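Local coordinates for capsular polysaccharide export system protein KpsC (Thermosulfurimonas dismutans, PDB 6MGB) that transfers Kdo in beta-2,4 linkage, probably from CMP-Kdo, to build the conserved glycolipid anchor of Gram-negative bacterial capsules, at residues S247-M255 against L289-Y297. Residues are numbered along the deposited sequence; the frame is centred on the assembly and turned at random.
Sequences SQMGFEGLM and LLELFAAAY. With C5P (cytidine-5'-monophosphate), chain D.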
loop_
_atom_site.group_PDB
_atom_site.type_symbol
_atom_site.label_atom_id
_atom_site.label_comp_id
_atom_site.label_asym_id
_atom_site.label_seq_id
_atom_site.Cartn_x
_atom_site.Cartn_y
_atom_site.Cartn_z
ATOM N N SER A 247 3.539 5.410 4.776
ATOM C CA SER A 247 2.295 4.664 4.898
ATOM C C SER A 247 1.436 4.799 3.642
ATOM O O SER A 247 1.407 5.843 2.986
ATOM C CB SER A 247 1.506 5.152 6.111
ATOM O OG SER A 247 0.235 4.531 6.180
ATOM N N GLN A 248 0.715 3.721 3.318
ATOM C CA GLN A 248 -0.279 3.792 2.251
ATOM C C GLN A 248 -1.352 4.825 2.564
ATOM O O GLN A 248 -1.986 5.361 1.649
ATOM C CB GLN A 248 -0.922 2.421 2.031
ATOM C CG GLN A 248 -2.031 2.410 0.981
ATOM C CD GLN A 248 -2.659 1.042 0.811
ATOM O OE1 GLN A 248 -2.052 0.021 1.136
ATOM N NE2 GLN A 248 -3.886 1.015 0.307
ATOM N N MET A 249 -1.575 5.115 3.848
ATOM C CA MET A 249 -2.575 6.109 4.214
ATOM C C MET A 249 -2.214 7.489 3.684
ATOM O O MET A 249 -3.101 8.334 3.528
ATOM C CB MET A 249 -2.743 6.142 5.735
ATOM C CG MET A 249 -3.883 7.022 6.216
ATOM S SD MET A 249 -4.284 6.725 7.950
ATOM C CE MET A 249 -5.502 8.004 8.241
ATOM N N GLY A 250 -0.932 7.733 3.401
ATOM C CA GLY A 250 -0.552 8.974 2.745
ATOM C C GLY A 250 -1.142 9.095 1.354
ATOM O O GLY A 250 -1.564 10.178 0.939
ATOM N N PHE A 251 -1.184 7.986 0.613
ATOM C CA PHE A 251 -1.808 8.017 -0.705
ATOM C C PHE A 251 -3.319 8.165 -0.591
ATOM O O PHE A 251 -3.943 8.843 -1.415
ATOM C CB PHE A 251 -1.457 6.757 -1.493
ATOM C CG PHE A 251 -1.921 6.800 -2.920
ATOM C CD1 PHE A 251 -1.400 7.737 -3.796
ATOM C CD2 PHE A 251 -2.879 5.913 -3.383
ATOM C CE1 PHE A 251 -1.824 7.790 -5.111
ATOM C CE2 PHE A 251 -3.306 5.960 -4.698
ATOM C CZ PHE A 251 -2.777 6.900 -5.562
ATOM N N GLU A 252 -3.926 7.536 0.418
ATOM C CA GLU A 252 -5.355 7.726 0.642
ATOM C C GLU A 252 -5.670 9.190 0.921
ATOM O O GLU A 252 -6.706 9.706 0.486
ATOM C CB GLU A 252 -5.826 6.831 1.787
ATOM C CG GLU A 252 -5.774 5.354 1.433
ATOM C CD GLU A 252 -6.194 4.450 2.571
ATOM O OE1 GLU A 252 -6.360 4.947 3.706
ATOM O OE2 GLU A 252 -6.358 3.236 2.327
ATOM N N GLY A 253 -4.777 9.881 1.632
ATOM C CA GLY A 253 -4.935 11.316 1.802
ATOM C C GLY A 253 -4.740 12.076 0.504
ATOM O O GLY A 253 -5.482 13.017 0.205
ATOM N N LEU A 254 -3.742 11.679 -0.289
ATOM C CA LEU A 254 -3.525 12.315 -1.585
ATOM C C LEU A 254 -4.751 12.160 -2.479
ATOM O O LEU A 254 -5.133 13.096 -3.192
ATOM C CB LEU A 254 -2.290 11.712 -2.256
ATOM C CG LEU A 254 -1.521 12.571 -3.263
ATOM C CD1 LEU A 254 -0.889 13.777 -2.589
ATOM C CD2 LEU A 254 -0.456 11.732 -3.949
ATOM N N MET A 255 -5.384 10.985 -2.448
ATOM C CA MET A 255 -6.579 10.757 -3.252
ATOM C C MET A 255 -7.709 11.703 -2.866
ATOM O O MET A 255 -8.587 11.986 -3.689
ATOM C CB MET A 255 -7.028 9.303 -3.110
ATOM C CG MET A 255 -6.093 8.309 -3.790
ATOM S SD MET A 255 -6.336 6.604 -3.249
ATOM C CE MET A 255 -8.066 6.360 -3.642
ATOM N N LEU A 289 -2.505 13.217 -10.045
ATOM C CA LEU A 289 -3.110 12.291 -9.095
ATOM C C LEU A 289 -3.905 11.218 -9.827
ATOM O O LEU A 289 -3.796 10.026 -9.517
ATOM C CB LEU A 289 -4.002 13.056 -8.115
ATOM C CG LEU A 289 -4.625 12.287 -6.938
ATOM C CD1 LEU A 289 -5.872 11.500 -7.345
ATOM C CD2 LEU A 289 -3.611 11.360 -6.274
ATOM N N LEU A 290 -4.707 11.623 -10.812
ATOM C CA LEU A 290 -5.504 10.652 -11.553
ATOM C C LEU A 290 -4.615 9.630 -12.250
ATOM O O LEU A 290 -4.917 8.432 -12.250
ATOM C CB LEU A 290 -6.396 11.370 -12.564
ATOM C CG LEU A 290 -7.446 10.499 -13.257
ATOM C CD1 LEU A 290 -8.464 9.978 -12.253
ATOM C CD2 LEU A 290 -8.138 11.274 -14.365
ATOM N N GLU A 291 -3.505 10.081 -12.839
ATOM C CA GLU A 291 -2.601 9.152 -13.510
ATOM C C GLU A 291 -1.951 8.203 -12.513
ATOM O O GLU A 291 -1.873 6.994 -12.758
ATOM C CB GLU A 291 -1.534 9.924 -14.287
ATOM C CG GLU A 291 -2.056 10.619 -15.536
ATOM C CD GLU A 291 -1.008 11.494 -16.198
ATOM O OE1 GLU A 291 -0.030 11.874 -15.519
ATOM O OE2 GLU A 291 -1.164 11.802 -17.397
ATOM N N LEU A 292 -1.481 8.734 -11.384
ATOM C CA LEU A 292 -0.891 7.891 -10.350
ATOM C C LEU A 292 -1.901 6.869 -9.844
ATOM O O LEU A 292 -1.585 5.683 -9.697
ATOM C CB LEU A 292 -0.385 8.770 -9.206
ATOM C CG LEU A 292 0.215 8.078 -7.982
ATOM C CD1 LEU A 292 1.279 7.073 -8.376
ATOM C CD2 LEU A 292 0.795 9.126 -7.050
ATOM N N PHE A 293 -3.130 7.315 -9.582
ATOM C CA PHE A 293 -4.173 6.406 -9.121
ATOM C C PHE A 293 -4.481 5.337 -10.163
ATOM O O PHE A 293 -4.654 4.161 -9.823
ATOM C CB PHE A 293 -5.430 7.207 -8.779
ATOM C CG PHE A 293 -6.637 6.359 -8.503
ATOM C CD1 PHE A 293 -6.838 5.801 -7.253
ATOM C CD2 PHE A 293 -7.576 6.125 -9.496
ATOM C CE1 PHE A 293 -7.948 5.023 -7.000
ATOM C CE2 PHE A 293 -8.690 5.349 -9.247
ATOM C CZ PHE A 293 -8.876 4.796 -7.999
ATOM N N ALA A 294 -4.557 5.723 -11.439
ATOM C CA ALA A 294 -4.882 4.762 -12.489
ATOM C C ALA A 294 -3.866 3.626 -12.529
ATOM O O ALA A 294 -4.234 2.447 -12.561
ATOM C CB ALA A 294 -4.950 5.470 -13.842
ATOM N N ALA A 295 -2.576 3.962 -12.531
ATOM C CA ALA A 295 -1.548 2.927 -12.562
ATOM C C ALA A 295 -1.537 2.119 -11.269
ATOM O O ALA A 295 -1.478 0.884 -11.296
ATOM C CB ALA A 295 -0.178 3.560 -12.807
ATOM N N ALA A 296 -1.603 2.800 -10.124
ATOM C CA ALA A 296 -1.384 2.126 -8.848
ATOM C C ALA A 296 -2.568 1.249 -8.458
ATOM O O ALA A 296 -2.380 0.147 -7.927
ATOM C CB ALA A 296 -1.102 3.153 -7.754
ATOM N N TYR A 297 -3.794 1.716 -8.698
ATOM C CA TYR A 297 -4.979 1.007 -8.225
ATOM C C TYR A 297 -5.705 0.223 -9.313
ATOM O O TYR A 297 -6.306 -0.812 -9.009
ATOM C CB TYR A 297 -5.959 1.993 -7.570
ATOM C CG TYR A 297 -5.714 2.228 -6.085
ATOM C CD1 TYR A 297 -4.448 2.556 -5.609
ATOM C CD2 TYR A 297 -6.753 2.139 -5.163
ATOM C CE1 TYR A 297 -4.223 2.775 -4.261
ATOM C CE2 TYR A 297 -6.536 2.359 -3.812
ATOM C CZ TYR A 297 -5.269 2.676 -3.368
ATOM O OH TYR A 297 -5.037 2.896 -2.028
HETATM O O3P C5P D . 0.917 1.226 4.671
HETATM P P C5P D . 0.311 0.956 6.030
HETATM O O1P C5P D . 0.928 1.917 7.042
HETATM O O2P C5P D . 0.388 -0.451 6.588
HETATM O "O5'" C5P D . -1.224 1.348 5.898
HETATM C "C5'" C5P D . -2.183 0.432 5.391
HETATM C "C4'" C5P D . -3.573 1.006 5.495
HETATM O "O4'" C5P D . -3.986 1.000 6.887
HETATM C "C3'" C5P D . -3.711 2.461 5.070
HETATM O "O3'" C5P D . -3.881 2.607 3.671
HETATM C "C2'" C5P D . -4.911 2.942 5.877
HETATM O "O2'" C5P D . -6.132 2.561 5.260
HETATM C "C1'" C5P D . -4.745 2.154 7.177
HETATM N N1 C5P D . -4.029 2.936 8.213
HETATM C C2 C5P D . -4.787 3.604 9.319
HETATM N N3 C5P D . -4.048 4.394 10.365
HETATM C C4 C5P D . -2.594 4.511 10.315
HETATM C C5 C5P D . -1.839 3.846 9.215
HETATM C C6 C5P D . -2.579 3.056 8.170
HETATM O O2 C5P D . -5.964 3.513 9.364
HETATM N N4 C5P D . -1.877 5.280 11.329
HETATM O O HOH W 1 -7.099 2.865 -0.454
#
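The CMP-binding helix 248-255 of this GT-B-type glycosyltransferase packs against helix 289-299 through F251 and Y297, beside the nucleotide pocket. F251 is a knob in a hole formed by L289, L292, F293 and Y297. With CG anti to its backbone N (chi1 -173°), its ring reaches across, CE1 meeting L292 CD2 at 3.5 Å and the CZ end pointing at the backbone of F293. The Y297 ring slides past it obliquely, planes 43° apart, and F251 CE2 lies 3.3 Å from Y297 CE1. Replacing F251 by an alanine is likely to open a gap among these four side chains and free the Y297 ring to shift away from Q248. M255 SD lies over one face of the Y297 ring, 4.5 Å from its centroid, a Met-aromatic contact, and the chi3 bend (58°) packs CE against F293 CE1. Nearer the ligand, Q248 NE2 gives Y297 OH a weak bond of 3.2 Å, secondary to that with F76 O, and a water links Y297 OH to E252 OE2. Y297 is thus second-shell in the CMP site, behind E252, whose OE1 accepts from ribose O2' at 2.9 Å and whose OE2 takes a weak bond from O3'. At the helix N-terminus, Q248 N and S247 OG bind the phosphate. Helix 248-255 follows strand 241-244 of the parallel sheet; helices 107-114 and 120-135 flank helix 289-299, which leads toward strand 302-305.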